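Local coordinates for protein octenoyl-CoA reductase/carboxylase (Streptomyces sp., PDB 4A0S) that probably catalyses the NADPH-dependent reductive carboxylation of 2-octenoyl-CoA, supplying an extender unit for cinnabaramide polyketide biosynthesis, at residues A237-K242 with G378-A383; Q183-P188 with A370-F375; D23-L28 with G172-G177. All coordinates share one frame; numbering follows the deposited sequence.

All three contacts are largely buried, and none touches the bound NADP or the acyl-CoA. Contacts 1 and 2 are neighbours, with centres about 13 Å apart. They share the region of helix 365-376: contact 2 uses the helix itself, and contact 1 uses the loop that follows it. L374 O reaches V380 N at 3.0 Å, probably as a hydrogen bond. In both, a side-chain amide bonds backbone: Q239 takes both N and O of one residue, N372 a single carbonyl. Contact 3 lies farther out, on the opposite side of the chain's centre from contact 1. It joins extended segments by backbone bonds and aromatic packing. Strands 176-180 and 184-186 link contacts 2 and 3 to one sheet.

Contact 1 (A237-K242 with G378-A383)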
ATOM      1  N   ALA A 237     -15.081 -15.861  -6.190  1.00 16.80           N
ATOM      2  CA  ALA A 237     -15.147 -14.435  -5.901  1.00 16.83           C
ATOM      3  C   ALA A 237     -16.264 -14.197  -4.897  1.00 17.06           C
ATOM      4  O   ALA A 237     -16.068 -13.527  -3.885  1.00 17.04           O
ATOM      5  CB  ALA A 237     -15.384 -13.647  -7.175  1.00 16.94           C
ATOM      6  N   ILE A 238     -17.427 -14.784  -5.159  1.00 17.32           N
ATOM      7  CA  ILE A 238     -18.557 -14.666  -4.230  1.00 17.60           C
ATOM      8  C   ILE A 238     -18.163 -15.063  -2.813  1.00 17.53           C
ATOM      9  O   ILE A 238     -18.498 -14.383  -1.847  1.00 17.65           O
ATOM     10  CB  ILE A 238     -19.757 -15.535  -4.685  1.00 17.90           C
ATOM     11  CG1 ILE A 238     -20.440 -14.884  -5.878  1.00 18.10           C
ATOM     12  CG2 ILE A 238     -20.742 -15.765  -3.519  1.00 18.19           C
ATOM     13  CD1 ILE A 238     -21.246 -15.863  -6.719  1.00 18.34           C
ATOM     14  N   GLN A 239     -17.447 -16.170  -2.696  1.00 17.36           N
ATOM     15  CA  GLN A 239     -17.103 -16.692  -1.392  1.00 17.35           C
ATOM     16  C   GLN A 239     -16.089 -15.824  -0.681  1.00 17.15           C
ATOM     17  O   GLN A 239     -16.214 -15.583   0.522  1.00 17.27           O
ATOM     18  CB  GLN A 239     -16.589 -18.100  -1.529  1.00 17.26           C
ATOM     19  CG  GLN A 239     -17.645 -19.040  -2.033  1.00 17.52           C
ATOM     20  CD  GLN A 239     -17.193 -20.439  -1.854  1.00 17.50           C
ATOM     21  OE1 GLN A 239     -17.068 -20.911  -0.726  1.00 17.59           O
ATOM     22  NE2 GLN A 239     -16.852 -21.089  -2.949  1.00 17.41           N
ATOM     23  N   PHE A 240     -15.097 -15.346  -1.418  1.00 16.89           N
ATOM     24  CA  PHE A 240     -14.116 -14.449  -0.832  1.00 16.73           C
ATOM     25  C   PHE A 240     -14.773 -13.139  -0.408  1.00 16.91           C
ATOM     26  O   PHE A 240     -14.448 -12.602   0.649  1.00 16.93           O
ATOM     27  CB  PHE A 240     -12.983 -14.176  -1.795  1.00 16.47           C
ATOM     28  CG  PHE A 240     -12.156 -15.375  -2.079  1.00 16.31           C
ATOM     29  CD1 PHE A 240     -11.741 -16.212  -1.044  1.00 16.30           C
ATOM     30  CD2 PHE A 240     -11.801 -15.689  -3.379  1.00 16.20           C
ATOM     31  CE1 PHE A 240     -10.965 -17.354  -1.319  1.00 16.18           C
ATOM     32  CE2 PHE A 240     -11.041 -16.818  -3.649  1.00 16.07           C
ATOM     33  CZ  PHE A 240     -10.616 -17.636  -2.618  1.00 16.06           C
ATOM     34  N   VAL A 241     -15.707 -12.651  -1.212  1.00 17.07           N
ATOM     35  CA  VAL A 241     -16.404 -11.417  -0.870  1.00 17.28           C
ATOM     36  C   VAL A 241     -17.188 -11.640   0.421  1.00 17.53           C
ATOM     37  O   VAL A 241     -17.035 -10.913   1.416  1.00 17.78           O
ATOM     38  CB  VAL A 241     -17.298 -10.930  -2.011  1.00 17.45           C
ATOM     39  CG1 VAL A 241     -18.100  -9.694  -1.558  1.00 17.73           C
ATOM     40  CG2 VAL A 241     -16.438 -10.579  -3.237  1.00 17.25           C
ATOM     41  N   LYS A 242     -17.985 -12.691   0.430  1.00 17.71           N
ATOM     42  CA  LYS A 242     -18.809 -12.988   1.587  1.00 18.15           C
ATOM     43  C   LYS A 242     -17.925 -13.241   2.795  1.00 17.90           C
ATOM     44  O   LYS A 242     -18.107 -12.618   3.831  1.00 18.07           O
ATOM     45  CB  LYS A 242     -19.693 -14.186   1.309  1.00 18.23           C
ATOM     46  CG  LYS A 242     -20.854 -13.853   0.384  1.00 20.34           C
ATOM     47  CD  LYS A 242     -21.752 -15.062   0.160  1.00 21.70           C
ATOM     48  CE  LYS A 242     -22.403 -15.505   1.487  1.00 25.84           C
ATOM     49  NZ  LYS A 242     -23.337 -14.455   2.061  1.00 25.62           N
ATOM     50  N   GLY A 378     -12.537 -24.399   5.758  1.00 17.92           N
ATOM     51  CA  GLY A 378     -13.917 -24.550   5.313  1.00 18.23           C
ATOM     52  C   GLY A 378     -14.593 -23.197   5.161  1.00 18.61           C
ATOM     53  O   GLY A 378     -15.782 -23.123   4.848  1.00 18.68           O
ATOM     54  N   ALA A 379     -13.822 -22.115   5.361  1.00 17.85           N
ATOM     55  CA  ALA A 379     -14.342 -20.781   5.143  1.00 18.06           C
ATOM     56  C   ALA A 379     -14.818 -20.636   3.709  1.00 17.64           C
ATOM     57  O   ALA A 379     -15.811 -19.974   3.435  1.00 18.15           O
ATOM     58  CB  ALA A 379     -13.283 -19.749   5.439  1.00 17.85           C
ATOM     59  N   VAL A 380     -14.082 -21.266   2.805  1.00 17.34           N
ATOM     60  CA  VAL A 380     -14.375 -21.239   1.390  1.00 17.24           C
ATOM     61  C   VAL A 380     -14.473 -22.708   0.966  1.00 17.33           C
ATOM     62  O   VAL A 380     -13.767 -23.578   1.506  1.00 17.35           O
ATOM     63  CB  VAL A 380     -13.276 -20.464   0.632  1.00 16.94           C
ATOM     64  CG1 VAL A 380     -13.402 -20.629  -0.864  1.00 16.87           C
ATOM     65  CG2 VAL A 380     -13.338 -18.968   1.005  1.00 16.89           C
ATOM     66  N   VAL A 381     -15.377 -22.978   0.033  1.00 17.43           N
ATOM     67  CA  VAL A 381     -15.699 -24.348  -0.340  1.00 17.58           C
ATOM     68  C   VAL A 381     -15.570 -24.491  -1.845  1.00 17.47           C
ATOM     69  O   VAL A 381     -15.664 -23.489  -2.570  1.00 17.35           O
ATOM     70  CB  VAL A 381     -17.111 -24.758   0.121  1.00 17.92           C
ATOM     71  CG1 VAL A 381     -17.245 -24.635   1.658  1.00 18.09           C
ATOM     72  CG2 VAL A 381     -18.201 -23.955  -0.636  1.00 18.00           C
ATOM     73  N   PRO A 382     -15.329 -25.733  -2.314  1.00 17.53           N
ATOM     74  CA  PRO A 382     -15.134 -25.984  -3.737  1.00 17.56           C
ATOM     75  C   PRO A 382     -16.433 -25.695  -4.455  1.00 17.76           C
ATOM     76  O   PRO A 382     -17.503 -25.933  -3.907  1.00 18.20           O
ATOM     77  CB  PRO A 382     -14.815 -27.478  -3.792  1.00 17.78           C
ATOM     78  CG  PRO A 382     -14.270 -27.788  -2.462  1.00 17.71           C
ATOM     79  CD  PRO A 382     -15.069 -26.942  -1.520  1.00 17.68           C
ATOM     80  N   ALA A 383     -16.300 -25.169  -5.667  1.00 17.52           N
ATOM     81  CA  ALA A 383     -17.402 -24.760  -6.504  1.00 17.70           C
ATOM     82  C   ALA A 383     -17.699 -25.863  -7.518  1.00 17.86           C
ATOM     83  O   ALA A 383     -18.216 -25.592  -8.587  1.00 17.95           O
ATOM     84  CB  ALA A 383     -17.044 -23.477  -7.217  1.00 17.51           C
TER
HETATM   85  O   HOH W   1     -17.997 -19.975   1.302  1.00  4.46           O
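NE2 of Q239 is held by two carbonyls. It gives a nearly straight bond (171°) to V381 O at 2.7 Å, and it also bonds S235 O one turn back in its own helix. The other end of the same amide accepts from V381: V381 N reaches Q239 OE1 at 2.8 Å. One flat group thus pairs with both backbone polar atoms of a single residue, much as a neighbouring strand would. V381 O lies almost in the amide plane of Q239, and the two bonds together fix the amide's rotation. The chain extends straight beyond CG (chi2 -167°), which carries the amide out to the loop. A water bonded to A379 O also lies beside OE1, but its modelled distance there is too short to trust. V380 packs next to this pair. Its CG1 lies 3.7 Å from Q239 OE1, and its CG2 lies 3.7 Å from F240 CE1, the two side chains crossing at about a right angle. F240 also meets Y207 edge-to-face and packs on T371 and L374. Helix 232-243 rests A237, I238 and V241 on strand 223-226 of the parallel sheet, while 378-383 leads from helix 365-376 into strand 384-389.

Contact 2 (Q183-P188 with A370-F375)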
ATOM      1  N   GLN A 183       4.495 -25.030  -7.236  1.00 15.52           N
ATOM      2  CA  GLN A 183       3.089 -25.117  -7.626  1.00 15.49           C
ATOM      3  C   GLN A 183       2.290 -25.947  -6.635  1.00 15.56           C
ATOM      4  O   GLN A 183       1.067 -26.019  -6.729  1.00 15.56           O
ATOM      5  CB  GLN A 183       2.947 -25.762  -9.002  1.00 15.58           C
ATOM      6  CG  GLN A 183       3.544 -24.969 -10.136  1.00 15.57           C
ATOM      7  CD  GLN A 183       3.376 -25.711 -11.438  1.00 15.71           C
ATOM      8  OE1 GLN A 183       4.336 -26.220 -12.004  1.00 15.82           O
ATOM      9  NE2 GLN A 183       2.129 -25.829 -11.888  1.00 15.74           N
ATOM     10  N   LEU A 184       2.998 -26.574  -5.698  1.00 15.64           N
ATOM     11  CA  LEU A 184       2.399 -27.550  -4.792  1.00 15.78           C
ATOM     12  C   LEU A 184       1.940 -26.978  -3.474  1.00 15.77           C
ATOM     13  O   LEU A 184       2.678 -26.222  -2.819  1.00 15.73           O
ATOM     14  CB  LEU A 184       3.396 -28.670  -4.497  1.00 15.95           C
ATOM     15  CG  LEU A 184       3.686 -29.590  -5.675  1.00 16.04           C
ATOM     16  CD1 LEU A 184       4.732 -30.579  -5.285  1.00 16.24           C
ATOM     17  CD2 LEU A 184       2.418 -30.330  -6.091  1.00 16.12           C
ATOM     18  N   LEU A 185       0.741 -27.394  -3.070  1.00 15.85           N
ATOM     19  CA  LEU A 185       0.233 -27.125  -1.741  1.00 15.92           C
ATOM     20  C   LEU A 185      -0.389 -28.405  -1.208  1.00 16.16           C
ATOM     21  O   LEU A 185      -0.845 -29.236  -1.992  1.00 16.23           O
ATOM     22  CB  LEU A 185      -0.806 -26.012  -1.779  1.00 15.81           C
ATOM     23  CG  LEU A 185      -0.272 -24.634  -2.163  1.00 15.61           C
ATOM     24  CD1 LEU A 185      -1.433 -23.660  -2.400  1.00 15.54           C
ATOM     25  CD2 LEU A 185       0.740 -24.139  -1.102  1.00 15.64           C
ATOM     26  N   PRO A 186      -0.409 -28.564   0.121  1.00 16.33           N
ATOM     27  CA  PRO A 186      -1.105 -29.731   0.648  1.00 16.61           C
ATOM     28  C   PRO A 186      -2.577 -29.665   0.297  1.00 16.62           C
ATOM     29  O   PRO A 186      -3.230 -28.620   0.449  1.00 16.51           O
ATOM     30  CB  PRO A 186      -0.905 -29.625   2.163  1.00 16.80           C
ATOM     31  CG  PRO A 186      -0.514 -28.233   2.428  1.00 16.93           C
ATOM     32  CD  PRO A 186       0.189 -27.733   1.192  1.00 16.33           C
ATOM     33  N   LYS A 187      -3.078 -30.765  -0.227  1.00 16.78           N
ATOM     34  CA  LYS A 187      -4.490 -30.879  -0.523  1.00 16.87           C
ATOM     35  C   LYS A 187      -5.283 -30.734   0.767  1.00 17.07           C
ATOM     36  O   LYS A 187      -4.942 -31.351   1.774  1.00 17.30           O
ATOM     37  CB  LYS A 187      -4.766 -32.242  -1.142  1.00 17.08           C
ATOM     38  CG  LYS A 187      -6.233 -32.553  -1.326  1.00 17.26           C
ATOM     39  CD  LYS A 187      -6.390 -34.010  -1.668  1.00 17.64           C
ATOM     40  CE  LYS A 187      -7.800 -34.501  -1.346  1.00 18.78           C
ATOM     41  NZ  LYS A 187      -8.050 -34.574   0.134  1.00 18.68           N
ATOM     42  N   PRO A 188      -6.343 -29.903   0.743  1.00 17.02           N
ATOM     43  CA  PRO A 188      -7.252 -29.812   1.876  1.00 17.31           C
ATOM     44  C   PRO A 188      -7.765 -31.213   2.195  1.00 17.86           C
ATOM     45  O   PRO A 188      -8.388 -31.854   1.348  1.00 18.10           O
ATOM     46  CB  PRO A 188      -8.377 -28.942   1.336  1.00 17.18           C
ATOM     47  CG  PRO A 188      -7.705 -28.065   0.362  1.00 16.83           C
ATOM     48  CD  PRO A 188      -6.707 -28.956  -0.323  1.00 16.77           C
ATOM     49  N   ALA A 370      -2.597 -18.917   0.828  1.00 15.80           N
ATOM     50  CA  ALA A 370      -3.639 -18.196   1.552  1.00 15.87           C
ATOM     51  C   ALA A 370      -4.998 -18.734   1.133  1.00 15.95           C
ATOM     52  O   ALA A 370      -5.879 -18.964   1.968  1.00 16.10           O
ATOM     53  CB  ALA A 370      -3.554 -16.727   1.250  1.00 15.78           C
ATOM     54  N   THR A 371      -5.164 -18.922  -0.172  1.00 15.87           N
ATOM     55  CA  THR A 371      -6.395 -19.492  -0.698  1.00 15.96           C
ATOM     56  C   THR A 371      -6.637 -20.861  -0.071  1.00 16.11           C
ATOM     57  O   THR A 371      -7.717 -21.156   0.446  1.00 16.27           O
ATOM     58  CB  THR A 371      -6.335 -19.576  -2.226  1.00 15.88           C
ATOM     59  OG1 THR A 371      -6.182 -18.247  -2.744  1.00 15.78           O
ATOM     60  CG2 THR A 371      -7.618 -20.204  -2.786  1.00 16.00           C
ATOM     61  N   ASN A 372      -5.612 -21.690  -0.123  1.00 16.09           N
ATOM     62  CA  ASN A 372      -5.683 -23.046   0.399  1.00 16.27           C
ATOM     63  C   ASN A 372      -6.068 -23.044   1.874  1.00 16.43           C
ATOM     64  O   ASN A 372      -6.849 -23.878   2.305  1.00 16.63           O
ATOM     65  CB  ASN A 372      -4.347 -23.763   0.196  1.00 16.24           C
ATOM     66  CG  ASN A 372      -4.488 -25.258   0.241  1.00 16.42           C
ATOM     67  OD1 ASN A 372      -5.509 -25.809  -0.178  1.00 16.52           O
ATOM     68  ND2 ASN A 372      -3.464 -25.927   0.727  1.00 16.50           N
ATOM     69  N   ARG A 373      -5.548 -22.082   2.629  1.00 16.38           N
ATOM     70  CA  ARG A 373      -5.888 -21.962   4.039  1.00 16.57           C
ATOM     71  C   ARG A 373      -7.363 -21.711   4.250  1.00 16.69           C
ATOM     72  O   ARG A 373      -7.938 -22.182   5.220  1.00 16.93           O
ATOM     73  CB  ARG A 373      -5.085 -20.850   4.689  1.00 16.50           C
ATOM     74  CG  ARG A 373      -3.694 -21.276   4.941  1.00 16.49           C
ATOM     75  CD  ARG A 373      -2.843 -20.087   5.225  1.00 16.95           C
ATOM     76  NE  ARG A 373      -1.531 -20.528   5.658  1.00 19.33           N
ATOM     77  CZ  ARG A 373      -0.563 -19.707   6.056  1.00 20.21           C
ATOM     78  NH1 ARG A 373      -0.742 -18.389   6.049  1.00 21.03           N
ATOM     79  NH2 ARG A 373       0.596 -20.213   6.437  1.00 21.20           N
ATOM     80  N   LEU A 374      -7.968 -20.962   3.338  1.00 16.57           N
ATOM     81  CA  LEU A 374      -9.387 -20.676   3.456  1.00 16.72           C
ATOM     82  C   LEU A 374     -10.206 -21.912   3.119  1.00 16.87           C
ATOM     83  O   LEU A 374     -11.296 -22.094   3.629  1.00 17.09           O
ATOM     84  CB  LEU A 374      -9.763 -19.520   2.556  1.00 16.58           C
ATOM     85  CG  LEU A 374      -9.185 -18.179   3.022  1.00 16.49           C
ATOM     86  CD1 LEU A 374      -9.463 -17.091   1.987  1.00 16.37           C
ATOM     87  CD2 LEU A 374      -9.744 -17.781   4.386  1.00 16.70           C
ATOM     88  N   PHE A 375      -9.682 -22.756   2.229  1.00 16.78           N
ATOM     89  CA  PHE A 375     -10.343 -24.032   1.960  1.00 16.96           C
ATOM     90  C   PHE A 375     -10.179 -24.963   3.140  1.00 17.19           C
ATOM     91  O   PHE A 375     -11.125 -25.648   3.539  1.00 17.44           O
ATOM     92  CB  PHE A 375      -9.792 -24.675   0.693  1.00 16.84           C
ATOM     93  CG  PHE A 375     -10.383 -24.109  -0.539  1.00 16.75           C
ATOM     94  CD1 PHE A 375     -11.588 -24.604  -1.028  1.00 16.98           C
ATOM     95  CD2 PHE A 375      -9.782 -23.038  -1.182  1.00 16.53           C
ATOM     96  CE1 PHE A 375     -12.164 -24.060  -2.170  1.00 16.87           C
ATOM     97  CE2 PHE A 375     -10.356 -22.486  -2.335  1.00 16.53           C
ATOM     98  CZ  PHE A 375     -11.547 -23.001  -2.823  1.00 16.65           C
TER
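N372 turns its CG anti to the backbone N (chi1 -159°), and chi2 of 33° then aims its amide from the helix at the 183-188 segment. ND2 donates to P186 O at 2.7 Å, with an N-H...O angle of 163°. The donor lies in the carbonyl plane, and the carbonyl oxygen lies close to the amide plane of N372. The other amide end faces carbon. OD1 is 3.2 Å from P188 CG and close to its CD, and it is buried without a hydrogen-bonding partner, so the single bond from ND2 sets which way the amide is turned. L185 slides past N372 in the opposite direction, its CB 3.7 Å from N372 ND2 and its CD1 against N372 CB. P188 CG also meets F375 CB at 4.0 Å, the two side chains lying side by side. With an alanine here, P186 O would probably lose its side-chain donor and a gap would open between L185 and P188. Strand 184-186 pairs antiparallel with strand 136-139. Helix 365-376 follows strand 356-359, an outermost strand, within this chain, of the parallel sheet. The contact therefore joins the GroES-like part to the Rossmann-type part, the two-domain plan of medium-chain dehydrogenases and reductases.

Contact 3 (D23-L28 with G172-G177); sequences DTYLAL and GLAEYG
Y25 and Y176 fit each other as bump and hollow. CB of Y176 sits over the centre of the Y25 ring, 4.2 Å from its centroid and 12° off the normal, a CH-pi contact. The Y176 ring then turns its edge back, placing CD1 3.5 Å from Y25 CB. The result is an offset edge-to-face pair with centroids 6.0 Å apart and planes at 73°. A chi1 of 64° sets CG of Y25 between the backbone N and carbonyl carbon and lays its ring along the partner chain. The methyl of A174 fills the corner at that ring's edge, 3.5 Å from Y25 CE2, and also meets the methyl of A27. The segments run antiparallel, with a single beta bridge: A27 and A174 form a non-hydrogen-bonded pair, flanked by E175 N to L26 O (2.9 Å) and L28 N to L173 O (2.7 Å). This bridge ties strand 24-31, from a small antiparallel sheet, to the chain entering strand 176-180 of the GroES-like part. L173 centres an inverse gamma turn. Its side chain lies alongside L28, CD1 to CD2 at 3.8 Å. CG of E175 rests on CB of L26, while V112 packs against Y25, A27 and A174.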
ATOM      1  N   ASP A  23       6.636 -45.173 -18.870  1.00 28.49           N
ATOM      2  CA  ASP A  23       7.254 -44.496 -20.008  1.00 28.77           C
ATOM      3  C   ASP A  23       6.296 -43.515 -20.645  1.00 26.63           C
ATOM      4  O   ASP A  23       6.713 -42.553 -21.294  1.00 26.56           O
ATOM      5  CB  ASP A  23       7.630 -45.529 -21.072  1.00 31.46           C
ATOM      6  CG  ASP A  23       8.835 -46.343 -20.684  1.00 35.13           C
ATOM      7  OD1 ASP A  23       9.509 -45.956 -19.702  1.00 36.81           O
ATOM      8  OD2 ASP A  23       9.114 -47.356 -21.361  1.00 39.20           O
ATOM      9  N   THR A  24       5.011 -43.808 -20.518  1.00 25.15           N
ATOM     10  CA  THR A  24       3.975 -42.974 -21.116  1.00 23.79           C
ATOM     11  C   THR A  24       2.841 -42.822 -20.130  1.00 22.13           C
ATOM     12  O   THR A  24       2.745 -43.553 -19.149  1.00 21.67           O
ATOM     13  CB  THR A  24       3.398 -43.582 -22.426  1.00 24.97           C
ATOM     14  OG1 THR A  24       2.611 -44.731 -22.113  1.00 25.11           O
ATOM     15  CG2 THR A  24       4.507 -43.978 -23.410  1.00 27.05           C
ATOM     16  N   TYR A  25       1.970 -41.862 -20.387  1.00 21.22           N
ATOM     17  CA  TYR A  25       0.778 -41.762 -19.589  1.00 20.49           C
ATOM     18  C   TYR A  25      -0.365 -41.226 -20.404  1.00 20.68           C
ATOM     19  O   TYR A  25      -0.150 -40.582 -21.429  1.00 21.52           O
ATOM     20  CB  TYR A  25       1.020 -40.926 -18.332  1.00 18.87           C
ATOM     21  CG  TYR A  25       1.361 -39.488 -18.582  1.00 18.03           C
ATOM     22  CD1 TYR A  25       2.678 -39.104 -18.745  1.00 17.11           C
ATOM     23  CD2 TYR A  25       0.369 -38.509 -18.633  1.00 16.90           C
ATOM     24  CE1 TYR A  25       3.021 -37.798 -18.953  1.00 18.30           C
ATOM     25  CE2 TYR A  25       0.701 -37.170 -18.855  1.00 16.05           C
ATOM     26  CZ  TYR A  25       2.030 -36.831 -19.016  1.00 16.67           C
ATOM     27  OH  TYR A  25       2.407 -35.531 -19.229  1.00 17.35           O
ATOM     28  N   LEU A  26      -1.575 -41.505 -19.933  1.00 21.16           N
ATOM     29  CA  LEU A  26      -2.803 -41.019 -20.565  1.00 21.21           C
ATOM     30  C   LEU A  26      -2.966 -39.520 -20.315  1.00 19.31           C
ATOM     31  O   LEU A  26      -2.860 -39.037 -19.182  1.00 18.89           O
ATOM     32  CB  LEU A  26      -4.010 -41.789 -20.028  1.00 22.17           C
ATOM     33  CG  LEU A  26      -5.385 -41.559 -20.663  1.00 22.71           C
ATOM     34  CD1 LEU A  26      -5.340 -41.918 -22.135  1.00 25.58           C
ATOM     35  CD2 LEU A  26      -6.438 -42.387 -19.947  1.00 22.78           C
ATOM     36  N   ALA A  27      -3.214 -38.781 -21.379  1.00 18.95           N
ATOM     37  CA  ALA A  27      -3.327 -37.334 -21.253  1.00 18.12           C
ATOM     38  C   ALA A  27      -4.335 -36.760 -22.217  1.00 18.42           C
ATOM     39  O   ALA A  27      -4.395 -37.165 -23.378  1.00 19.26           O
ATOM     40  CB  ALA A  27      -1.977 -36.683 -21.488  1.00 17.34           C
ATOM     41  N   LEU A  28      -5.108 -35.801 -21.716  1.00 17.50           N
ATOM     42  CA  LEU A  28      -5.898 -34.935 -22.552  1.00 18.04           C
ATOM     43  C   LEU A  28      -4.908 -33.965 -23.139  1.00 17.96           C
ATOM     44  O   LEU A  28      -4.210 -33.269 -22.404  1.00 17.24           O
ATOM     45  CB  LEU A  28      -6.942 -34.178 -21.733  1.00 17.58           C
ATOM     46  CG  LEU A  28      -7.981 -33.439 -22.579  1.00 18.72           C
ATOM     47  CD1 LEU A  28      -8.955 -34.423 -23.274  1.00 19.05           C
ATOM     48  CD2 LEU A  28      -8.711 -32.436 -21.717  1.00 18.39           C
ATOM     49  N   GLY A 172      -2.400 -30.943 -15.936  1.00 16.84           N
ATOM     50  CA  GLY A 172      -3.073 -31.833 -15.010  1.00 16.90           C
ATOM     51  C   GLY A 172      -4.232 -32.644 -15.557  1.00 17.17           C
ATOM     52  O   GLY A 172      -4.773 -33.478 -14.840  1.00 17.28           O
ATOM     53  N   LEU A 173      -4.632 -32.407 -16.803  1.00 17.33           N
ATOM     54  CA  LEU A 173      -5.705 -33.228 -17.380  1.00 17.65           C
ATOM     55  C   LEU A 173      -5.119 -34.508 -17.972  1.00 17.89           C
ATOM     56  O   LEU A 173      -5.120 -34.742 -19.179  1.00 18.24           O
ATOM     57  CB  LEU A 173      -6.532 -32.439 -18.377  1.00 17.77           C
ATOM     58  CG  LEU A 173      -7.492 -31.467 -17.688  1.00 17.63           C
ATOM     59  CD1 LEU A 173      -7.912 -30.398 -18.655  1.00 17.69           C
ATOM     60  CD2 LEU A 173      -8.703 -32.195 -17.160  1.00 17.95           C
ATOM     61  N   ALA A 174      -4.598 -35.332 -17.081  1.00 18.09           N
ATOM     62  CA  ALA A 174      -3.824 -36.497 -17.457  1.00 18.51           C
ATOM     63  C   ALA A 174      -3.688 -37.293 -16.192  1.00 18.64           C
ATOM     64  O   ALA A 174      -4.068 -36.823 -15.126  1.00 19.19           O
ATOM     65  CB  ALA A 174      -2.443 -36.071 -17.944  1.00 17.97           C
ATOM     66  N   GLU A 175      -3.113 -38.477 -16.301  1.00 18.55           N
ATOM     67  CA  GLU A 175      -2.932 -39.321 -15.141  1.00 19.25           C
ATOM     68  C   GLU A 175      -1.730 -38.850 -14.338  1.00 18.54           C
ATOM     69  O   GLU A 175      -1.648 -39.110 -13.150  1.00 18.97           O
ATOM     70  CB  GLU A 175      -2.780 -40.770 -15.567  1.00 19.90           C
ATOM     71  CG  GLU A 175      -4.062 -41.331 -16.192  1.00 21.13           C
ATOM     72  CD  GLU A 175      -4.157 -42.842 -16.077  1.00 24.48           C
ATOM     73  OE1 GLU A 175      -3.134 -43.522 -16.238  1.00 24.21           O
ATOM     74  OE2 GLU A 175      -5.261 -43.356 -15.807  1.00 26.79           O
ATOM     75  N   TYR A 176      -0.819 -38.142 -14.987  1.00 18.13           N
ATOM     76  CA  TYR A 176       0.308 -37.549 -14.286  1.00 17.82           C
ATOM     77  C   TYR A 176       0.462 -36.145 -14.738  1.00 17.47           C
ATOM     78  O   TYR A 176       0.105 -35.804 -15.863  1.00 17.61           O
ATOM     79  CB  TYR A 176       1.614 -38.298 -14.573  1.00 18.05           C
ATOM     80  CG  TYR A 176       1.596 -39.698 -14.054  1.00 19.09           C
ATOM     81  CD1 TYR A 176       1.127 -40.734 -14.856  1.00 20.47           C
ATOM     82  CD2 TYR A 176       2.043 -40.002 -12.767  1.00 19.09           C
ATOM     83  CE1 TYR A 176       1.094 -42.024 -14.408  1.00 20.31           C
ATOM     84  CE2 TYR A 176       1.996 -41.310 -12.293  1.00 19.92           C
ATOM     85  CZ  TYR A 176       1.517 -42.314 -13.141  1.00 20.87           C
ATOM     86  OH  TYR A 176       1.435 -43.628 -12.747  1.00 22.05           O
ATOM     87  N   GLY A 177       1.042 -35.336 -13.862  1.00 17.22           N
ATOM     88  CA  GLY A 177       1.319 -33.940 -14.157  1.00 16.98           C
ATOM     89  C   GLY A 177       2.744 -33.714 -13.702  1.00 16.90           C
ATOM     90  O   GLY A 177       3.208 -34.343 -12.742  1.00 16.94           O
TER